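Local structure of 5-carboxymethyl-2-hydroxymuconate semialdehyde dehydrogenase (Thermus thermophilus, 2D4E) at residues C[10-13]-C[14-18]; C[73-76]-C[77-81]; C[419-422]-C[423-427]; C[441-445]-C[446-450]. The protein probably catalyses the NAD-dependent oxidation of 5-carboxymethyl-2-hydroxymuconate semialdehyde to its acid, as a four-subunit member of the aldehyde dehydrogenase family. All coordinates share one frame; numbering follows the deposited sequence.

How the contacts relate
The four contacts come in series along the chain, and each lies at an end of a helix: contacts 1, 3 and 4 at the start, contact 2 at the finish. Contact 1 opens helix 12-24 and contact 2 closes helix 63-80, their centres about 38 Å apart. Contacts 3 and 4 are neighbours, with centres about 13 Å apart; their strands, 414-420 and 438-442, belong to the same mixed sheet, and Glu423, salt-bridged to Arg451, packs its OE2 3.3 Å from Arg448 CG. This pair lies across the chain's centre from contact 2, centres 50 to 53 Å apart. Short-range contacts at helix ends thus recur in distant parts of the subunit, with an aspartate N-cap in contacts 3 and 4.

Contact 1 (C[10-13]-C[14-18]); sequences ISWE and TIEEV
Ser11 and Thr14 join their hydroxyls at the head of helix 12-24, where Ser11 OG and Thr14 OG1 lie 2.8 Å apart in a hydrogen bond that either could donate. Ser11 holds the N-cap position; its chi1 of 72° tucks OG between its own backbone N and carbonyl carbon, facing the first turn. Thr14 has OG1 beside its backbone N, and the same torsion carries its methyl CG2 to within 3.9 Å of Ile10 CG2, the two side chains meeting at about a right angle. Ile10 CG2 also approaches Ile15 CG1 at 4.2 Å, while Ile10 packs outward on Ala107 and Val108 of helix 103-114.

Trp12 works on a different side of the turn. With CG anti to the backbone N (chi1 -160°), its indole hangs beside the next turn, and Ile15 CD1 lies above the ring plane, displaced toward the rim and 3.7 Å from Trp12 CE3, an off-centre CH-pi contact. Glu16 stretches beyond CG so that OE2 reaches the ring edge near its plane, 3.4 Å from Trp12 NE1; carboxylate and indole planes are turned 64° apart. Beneath these groups the backbone is already helical: Ile15 N binds Ser11 O at 3.3 Å and Glu16 N binds Trp12 O at 3.1 Å.

Chemically, the opening turns are shared between a hydroxyl pair, an apolar patch centred on Ile15, and the acidic side chains of Glu13 and Glu16, whose negative charge would probably suit the N-terminal end of the helix, Glu13 being also salt-bridged to Arg2.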
# COMPACT_ATOMS: atom_id res chain seq x y z
N ILE C 10 -43.10 -7.37 4.51
CA ILE C 10 -43.43 -8.74 4.11
C ILE C 10 -44.90 -9.05 4.41
O ILE C 10 -45.39 -8.79 5.51
CB ILE C 10 -42.52 -9.75 4.84
CG1 ILE C 10 -41.05 -9.42 4.57
CG2 ILE C 10 -42.83 -11.17 4.37
CD1 ILE C 10 -40.07 -10.24 5.38
N SER C 11 -45.61 -9.60 3.43
CA SER C 11 -47.02 -9.92 3.60
C SER C 11 -47.20 -11.07 4.58
O SER C 11 -46.38 -11.98 4.64
CB SER C 11 -47.66 -10.30 2.26
OG SER C 11 -47.20 -11.57 1.83
N TRP C 12 -48.29 -11.03 5.35
CA TRP C 12 -48.52 -12.09 6.31
C TRP C 12 -48.69 -13.42 5.58
O TRP C 12 -48.34 -14.47 6.12
CB TRP C 12 -49.76 -11.79 7.16
CG TRP C 12 -49.77 -12.58 8.44
CD1 TRP C 12 -50.37 -13.79 8.65
CD2 TRP C 12 -49.04 -12.28 9.63
NE1 TRP C 12 -50.05 -14.26 9.90
CE2 TRP C 12 -49.23 -13.35 10.52
CE3 TRP C 12 -48.23 -11.20 10.03
CZ2 TRP C 12 -48.65 -13.39 11.80
CZ3 TRP C 12 -47.64 -11.24 11.30
CH2 TRP C 12 -47.86 -12.33 12.17
N GLU C 13 -49.20 -13.38 4.35
CA GLU C 13 -49.40 -14.59 3.56
C GLU C 13 -48.06 -15.29 3.33
O GLU C 13 -47.97 -16.52 3.44
CB GLU C 13 -50.04 -14.26 2.21
CG GLU C 13 -51.52 -13.85 2.28
CD GLU C 13 -51.76 -12.57 3.05
OE1 GLU C 13 -51.12 -11.54 2.73
OE2 GLU C 13 -52.60 -12.58 3.98
N THR C 14 -47.03 -14.51 3.01
CA THR C 14 -45.69 -15.04 2.79
C THR C 14 -45.18 -15.71 4.06
O THR C 14 -44.64 -16.82 4.02
CB THR C 14 -44.70 -13.91 2.41
OG1 THR C 14 -45.11 -13.32 1.18
CG2 THR C 14 -43.29 -14.45 2.28
N ILE C 15 -45.36 -15.03 5.19
CA ILE C 15 -44.92 -15.56 6.48
C ILE C 15 -45.48 -16.96 6.74
O ILE C 15 -44.74 -17.87 7.12
CB ILE C 15 -45.36 -14.62 7.64
CG1 ILE C 15 -44.55 -13.33 7.57
CG2 ILE C 15 -45.17 -15.31 8.99
CD1 ILE C 15 -44.98 -12.29 8.58
N GLU C 16 -46.78 -17.13 6.52
CA GLU C 16 -47.42 -18.43 6.74
C GLU C 16 -46.96 -19.47 5.72
O GLU C 16 -46.87 -20.65 6.03
CB GLU C 16 -48.94 -18.26 6.70
CG GLU C 16 -49.44 -17.19 7.66
CD GLU C 16 -50.95 -17.10 7.75
OE1 GLU C 16 -51.61 -16.98 6.69
OE2 GLU C 16 -51.48 -17.16 8.88
N GLU C 17 -46.65 -19.02 4.50
CA GLU C 17 -46.18 -19.92 3.46
C GLU C 17 -44.81 -20.49 3.84
O GLU C 17 -44.58 -21.70 3.75
CB GLU C 17 -46.05 -19.19 2.12
CG GLU C 17 -47.37 -18.98 1.39
CD GLU C 17 -47.23 -18.09 0.16
OE1 GLU C 17 -46.20 -18.22 -0.56
OE2 GLU C 17 -48.14 -17.28 -0.10
N VAL C 18 -43.91 -19.61 4.28
CA VAL C 18 -42.57 -20.02 4.68
C VAL C 18 -42.66 -21.00 5.84
O VAL C 18 -42.03 -22.06 5.82
CB VAL C 18 -41.73 -18.79 5.13
CG1 VAL C 18 -40.41 -19.25 5.71
CG2 VAL C 18 -41.49 -17.87 3.94

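Contact 2 (C[73-76]-C[77-81]); sequences AHEA and FQRWS
Glu75 and Arg79 form an i to i+4 salt bridge on the last turns of helix 63-80, and Gln78 and His74 meet one residue earlier with the same spacing. Both pairs belong to the looser side of this helical C-terminus. Arg79 grips the carboxylate end-on with two nitrogens, NH1 to Glu75 OE1 and NH2 to Glu75 OE2, each at 3.0 Å. The fit is unequal: OE2 is met on its syn side, whereas OE1 is approached from above the carboxylate plane, since the two flat groups are turned 41° apart. A bend at chi2 of Glu75 (-84°) and another at chi3 of Arg79 bring the groups together. Gln78 is also folded back, so that its NE2 donates to His74 O at 2.8 Å, almost in its own amide plane; the same nitrogen stands over one face of the His74 imidazole, toward the rim.

The tight side is made of Ala73, Ala76, Phe77 and Trp80. Trp80 N binds Ala76 O at 2.9 Å, and Ala73 O, weakly bonded to Phe77 N, also accepts from Thr192 OG1. Trp80 packs on Leu217 and Val221, Phe77 on Asn191 and Pro162, which seats the helix against loops and strand 154-162. The helix ends on a doubly used carbonyl: Ser81 OG, 2.7 Å from Phe77 O, and Ser81 N, 2.9 Å from that oxygen, reach it from opposite faces of its plane.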
# COMPACT_ATOMS: atom_id res chain seq x y z
N ALA C 73 -15.41 -30.26 -2.85
CA ALA C 73 -14.77 -28.95 -2.82
C ALA C 73 -13.36 -29.07 -3.38
O ALA C 73 -12.91 -28.22 -4.15
CB ALA C 73 -14.72 -28.41 -1.40
N HIS C 74 -12.67 -30.14 -2.99
CA HIS C 74 -11.30 -30.37 -3.45
C HIS C 74 -11.25 -30.58 -4.96
O HIS C 74 -10.46 -29.94 -5.65
CB HIS C 74 -10.71 -31.59 -2.75
CG HIS C 74 -9.36 -31.99 -3.27
ND1 HIS C 74 -8.21 -31.29 -2.97
CD2 HIS C 74 -8.99 -32.98 -4.11
CE1 HIS C 74 -7.19 -31.84 -3.59
NE2 HIS C 74 -7.63 -32.87 -4.29
N GLU C 75 -12.09 -31.47 -5.46
CA GLU C 75 -12.12 -31.77 -6.88
C GLU C 75 -12.44 -30.53 -7.71
O GLU C 75 -11.85 -30.34 -8.77
CB GLU C 75 -13.14 -32.87 -7.17
CG GLU C 75 -13.05 -33.45 -8.59
CD GLU C 75 -13.80 -32.63 -9.63
OE1 GLU C 75 -13.62 -32.90 -10.84
OE2 GLU C 75 -14.58 -31.72 -9.25
N ALA C 76 -13.35 -29.70 -7.22
CA ALA C 76 -13.75 -28.48 -7.93
C ALA C 76 -12.76 -27.31 -7.80
O ALA C 76 -12.79 -26.38 -8.60
CB ALA C 76 -15.14 -28.05 -7.47
N PHE C 77 -11.91 -27.35 -6.78
CA PHE C 77 -10.94 -26.28 -6.56
C PHE C 77 -10.04 -26.07 -7.77
O PHE C 77 -9.72 -24.93 -8.12
CB PHE C 77 -10.06 -26.60 -5.34
CG PHE C 77 -9.04 -25.53 -5.03
CD1 PHE C 77 -9.44 -24.27 -4.59
CD2 PHE C 77 -7.68 -25.80 -5.15
CE1 PHE C 77 -8.51 -23.29 -4.28
CE2 PHE C 77 -6.73 -24.82 -4.84
CZ PHE C 77 -7.15 -23.56 -4.40
N GLN C 78 -9.63 -27.16 -8.40
CA GLN C 78 -8.75 -27.10 -9.56
C GLN C 78 -9.29 -26.15 -10.63
O GLN C 78 -8.56 -25.28 -11.10
CB GLN C 78 -8.56 -28.50 -10.15
CG GLN C 78 -8.52 -29.62 -9.10
CD GLN C 78 -7.51 -29.37 -7.98
OE1 GLN C 78 -6.31 -29.19 -8.23
NE2 GLN C 78 -7.99 -29.36 -6.74
N ARG C 79 -10.56 -26.31 -11.00
CA ARG C 79 -11.18 -25.48 -12.03
C ARG C 79 -11.65 -24.11 -11.52
O ARG C 79 -11.51 -23.10 -12.22
CB ARG C 79 -12.38 -26.19 -12.65
CG ARG C 79 -12.07 -27.47 -13.41
CD ARG C 79 -13.36 -28.07 -13.99
NE ARG C 79 -14.35 -28.34 -12.95
CZ ARG C 79 -14.28 -29.35 -12.08
NH1 ARG C 79 -13.27 -30.20 -12.12
NH2 ARG C 79 -15.23 -29.50 -11.16
N TRP C 80 -12.22 -24.08 -10.32
CA TRP C 80 -12.72 -22.83 -9.76
C TRP C 80 -11.62 -21.80 -9.53
O TRP C 80 -11.78 -20.63 -9.85
CB TRP C 80 -13.47 -23.10 -8.45
CG TRP C 80 -14.05 -21.87 -7.82
CD1 TRP C 80 -13.65 -21.28 -6.65
CD2 TRP C 80 -15.14 -21.08 -8.32
NE1 TRP C 80 -14.43 -20.17 -6.39
CE2 TRP C 80 -15.35 -20.03 -7.39
CE3 TRP C 80 -15.96 -21.16 -9.45
CZ2 TRP C 80 -16.35 -19.06 -7.57
CZ3 TRP C 80 -16.96 -20.20 -9.63
CH2 TRP C 80 -17.14 -19.16 -8.69
N SER C 81 -10.50 -22.25 -8.97
CA SER C 81 -9.38 -21.35 -8.69
C SER C 81 -8.71 -20.84 -9.97
O SER C 81 -7.80 -20.01 -9.90
CB SER C 81 -8.35 -22.04 -7.81
OG SER C 81 -7.73 -23.11 -8.50

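Contact 3 (C[419-422]-C[423-427]); sequences PFKD and EEEAL
Asp422 OD2 accepts from Glu425 N at 2.9 Å, the capping bond of helix 423-431, and also lies 3.0 Å from a water. That water accepts from Lys421 NZ and lies within bonding distance of Glu424 OE1; since further acceptors lie around it, which of them it serves is not settled. The chi1 of 60° puts the Asp422 carboxylate between its own N and carbonyl carbon, facing the helix start.

Glu425 reaches back the other way: extended beyond CG, it brings OE2 to 2.8 Å from Lys421 N, which meets it from above the carboxylate plane. Its OE1 makes a long salt bridge with Lys421 NZ at 3.6 Å. On the apolar side of the turn, Ala426 CB sits over the centre of the Phe420 ring, 3.4 Å from the centroid and 8° off the normal, joining strand 414-420 to the helix by a CH-pi contact; Phe281 meets the same ring.

Were Glu425 replaced by an alanine, Lys421 N would probably lose its acceptor and the lysine ammonium one of its acidic mates. Lys421, in a salt-bridge network with Asp422 and Glu425, probably offsets the crowding of carboxylates that includes Glu424.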
# COMPACT_ATOMS: atom_id res chain seq x y z
N PRO C 419 -18.44 1.16 38.09
CA PRO C 419 -17.91 2.52 38.22
C PRO C 419 -16.40 2.63 38.08
O PRO C 419 -15.67 1.66 38.27
CB PRO C 419 -18.36 2.92 39.63
CG PRO C 419 -18.21 1.63 40.38
CD PRO C 419 -18.83 0.62 39.41
N PHE C 420 -15.93 3.83 37.73
CA PHE C 420 -14.50 4.08 37.64
C PHE C 420 -14.30 5.52 38.11
O PHE C 420 -15.15 6.37 37.88
CB PHE C 420 -13.94 3.82 36.23
CG PHE C 420 -14.44 4.76 35.16
CD1 PHE C 420 -13.93 6.06 35.06
CD2 PHE C 420 -15.37 4.33 34.22
CE1 PHE C 420 -14.33 6.90 34.04
CE2 PHE C 420 -15.78 5.16 33.19
CZ PHE C 420 -15.26 6.46 33.09
N LYS C 421 -13.19 5.77 38.80
CA LYS C 421 -12.93 7.10 39.32
C LYS C 421 -12.17 8.02 38.36
O LYS C 421 -12.26 9.24 38.48
CB LYS C 421 -12.18 7.01 40.65
CG LYS C 421 -10.71 6.64 40.53
CD LYS C 421 -10.06 6.55 41.90
CE LYS C 421 -8.54 6.58 41.80
NZ LYS C 421 -8.01 5.48 40.96
N ASP C 422 -11.43 7.44 37.42
CA ASP C 422 -10.68 8.25 36.47
C ASP C 422 -10.29 7.47 35.22
O ASP C 422 -10.49 6.25 35.14
CB ASP C 422 -9.43 8.83 37.15
CG ASP C 422 -8.50 7.76 37.69
OD1 ASP C 422 -7.65 8.09 38.55
OD2 ASP C 422 -8.60 6.59 37.26
N GLU C 423 -9.74 8.17 34.24
CA GLU C 423 -9.34 7.57 32.97
C GLU C 423 -8.48 6.32 33.15
O GLU C 423 -8.77 5.27 32.57
CB GLU C 423 -8.60 8.59 32.11
CG GLU C 423 -8.15 8.05 30.76
CD GLU C 423 -7.47 9.10 29.89
OE1 GLU C 423 -6.74 8.71 28.95
OE2 GLU C 423 -7.67 10.32 30.13
N GLU C 424 -7.44 6.44 33.96
CA GLU C 424 -6.53 5.32 34.24
C GLU C 424 -7.28 4.07 34.71
O GLU C 424 -7.01 2.96 34.24
CB GLU C 424 -5.50 5.77 35.29
CG GLU C 424 -4.78 4.65 36.03
CD GLU C 424 -3.81 5.19 37.09
OE1 GLU C 424 -4.19 6.13 37.84
OE2 GLU C 424 -2.67 4.68 37.19
N GLU C 425 -8.22 4.25 35.63
CA GLU C 425 -8.99 3.12 36.15
C GLU C 425 -10.00 2.62 35.12
O GLU C 425 -10.27 1.42 35.03
CB GLU C 425 -9.70 3.52 37.45
CG GLU C 425 -10.57 2.44 38.07
CD GLU C 425 -11.06 2.81 39.46
OE1 GLU C 425 -10.27 2.67 40.42
OE2 GLU C 425 -12.22 3.25 39.59
N ALA C 426 -10.57 3.52 34.32
CA ALA C 426 -11.52 3.11 33.30
C ALA C 426 -10.81 2.18 32.30
O ALA C 426 -11.36 1.16 31.90
CB ALA C 426 -12.07 4.33 32.57
N LEU C 427 -9.58 2.54 31.94
CA LEU C 427 -8.79 1.75 31.00
C LEU C 427 -8.36 0.41 31.58
O LEU C 427 -8.45 -0.62 30.90
CB LEU C 427 -7.54 2.54 30.58
CG LEU C 427 -6.55 1.82 29.65
CD1 LEU C 427 -7.25 1.49 28.33
CD2 LEU C 427 -5.33 2.71 29.41
O HOH W 1 -6.55 4.91 38.76

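Contact 4 (C[441-445]-C[446-450]); sequences VFTRD and LERAH
This is an N-capped strand-to-helix turn within the beta-alpha-beta unit of strand 438-442, helix 446-455 and strand 460-463, with Asp445 and Thr443 both reaching Arg448. Asp445 is the N-cap: OD1 accepts from Arg448 N at 2.9 Å through its anti lone pair, the bond fairly straight at 154°. Its CG lies anti to the backbone N (chi1 -170°), which sets the carboxylate across the helix start, at about a right angle to the Arg448 side chain. Asp445 O continues the turn by accepting from Ala449 N at 3.0 Å.

Arg448 bends at chi3, which brings its guanidinium past Asp445 CB and lets NH1 donate to Thr443 OG1 at 2.9 Å, with OG1 lying 19° out of the guanidinium plane; Thr443 OG1 is also hydrogen-bonded to Asp283 OD1. The other branch, Thr443 CG2, rests 4.0 Å from Ala449 CB. Replacing Asp445 by an alanine would probably leave Arg448 N without its side-chain acceptor and the first turn less firmly started.

Strand 438-442 pairs with 460-463 and 277-280, Phe442 packs on helix 286-298, and helix 446-455 meets a second subunit through a salt bridge of Glu447 to Arg288 of that subunit and a hydrogen bond between His450 and His450 of the same neighbour.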
# COMPACT_ATOMS: atom_id res chain seq x y z
N VAL C 441 -16.16 4.15 23.46
CA VAL C 441 -15.76 5.25 24.31
C VAL C 441 -16.60 6.50 24.08
O VAL C 441 -16.72 6.98 22.96
CB VAL C 441 -14.29 5.62 24.08
CG1 VAL C 441 -13.84 6.66 25.10
CG2 VAL C 441 -13.43 4.36 24.17
N PHE C 442 -17.19 7.00 25.16
CA PHE C 442 -18.01 8.19 25.09
C PHE C 442 -17.40 9.31 25.93
O PHE C 442 -17.43 9.28 27.16
CB PHE C 442 -19.43 7.87 25.55
CG PHE C 442 -20.11 6.81 24.72
CD1 PHE C 442 -19.92 5.46 25.00
CD2 PHE C 442 -20.89 7.16 23.62
CE1 PHE C 442 -20.50 4.47 24.20
CE2 PHE C 442 -21.48 6.18 22.81
CZ PHE C 442 -21.28 4.83 23.10
N THR C 443 -16.83 10.28 25.23
CA THR C 443 -16.19 11.44 25.85
C THR C 443 -16.04 12.47 24.74
O THR C 443 -15.89 12.10 23.57
CB THR C 443 -14.79 11.08 26.41
OG1 THR C 443 -14.27 12.19 27.16
CG2 THR C 443 -13.82 10.76 25.25
N ARG C 444 -16.09 13.75 25.08
CA ARG C 444 -15.94 14.79 24.08
C ARG C 444 -14.49 15.25 23.95
O ARG C 444 -14.13 15.90 22.97
CB ARG C 444 -16.82 16.01 24.41
CG ARG C 444 -18.31 15.85 24.15
CD ARG C 444 -18.96 17.24 24.20
NE ARG C 444 -20.40 17.26 23.92
CZ ARG C 444 -21.35 17.11 24.84
NH1 ARG C 444 -21.03 16.93 26.11
NH2 ARG C 444 -22.63 17.18 24.49
N ASP C 445 -13.66 14.90 24.93
CA ASP C 445 -12.27 15.31 24.91
C ASP C 445 -11.44 14.61 23.84
O ASP C 445 -11.27 13.39 23.86
CB ASP C 445 -11.64 15.09 26.29
CG ASP C 445 -10.26 15.73 26.40
OD1 ASP C 445 -9.25 15.03 26.17
OD2 ASP C 445 -10.20 16.93 26.71
N LEU C 446 -10.91 15.40 22.91
CA LEU C 446 -10.11 14.90 21.80
C LEU C 446 -8.95 14.02 22.22
O LEU C 446 -8.88 12.85 21.84
CB LEU C 446 -9.60 16.08 20.96
CG LEU C 446 -8.67 15.79 19.77
CD1 LEU C 446 -9.34 14.83 18.81
CD2 LEU C 446 -8.33 17.09 19.05
N GLU C 447 -8.03 14.55 23.02
CA GLU C 447 -6.87 13.78 23.45
C GLU C 447 -7.17 12.53 24.27
O GLU C 447 -6.49 11.51 24.12
CB GLU C 447 -5.88 14.70 24.16
CG GLU C 447 -5.41 15.83 23.24
CD GLU C 447 -4.52 16.87 23.89
OE1 GLU C 447 -4.30 17.92 23.26
OE2 GLU C 447 -4.02 16.64 25.02
N ARG C 448 -8.18 12.58 25.13
CA ARG C 448 -8.52 11.40 25.93
C ARG C 448 -9.07 10.31 25.00
O ARG C 448 -8.75 9.13 25.15
CB ARG C 448 -9.58 11.75 26.99
CG ARG C 448 -10.05 10.55 27.82
CD ARG C 448 -11.24 10.92 28.69
NE ARG C 448 -10.89 11.91 29.71
CZ ARG C 448 -11.73 12.83 30.17
NH1 ARG C 448 -12.96 12.92 29.70
NH2 ARG C 448 -11.32 13.69 31.10
N ALA C 449 -9.88 10.71 24.02
CA ALA C 449 -10.48 9.78 23.08
C ALA C 449 -9.46 8.94 22.30
O ALA C 449 -9.50 7.71 22.35
CB ALA C 449 -11.37 10.54 22.10
N HIS C 450 -8.55 9.60 21.59
CA HIS C 450 -7.54 8.90 20.80
C HIS C 450 -6.58 8.12 21.68
O HIS C 450 -6.12 7.04 21.30
CB HIS C 450 -6.77 9.90 19.94
CG HIS C 450 -7.58 10.45 18.80
ND1 HIS C 450 -7.88 9.70 17.68
CD2 HIS C 450 -8.21 11.63 18.64
CE1 HIS C 450 -8.65 10.41 16.88
NE2 HIS C 450 -8.87 11.58 17.44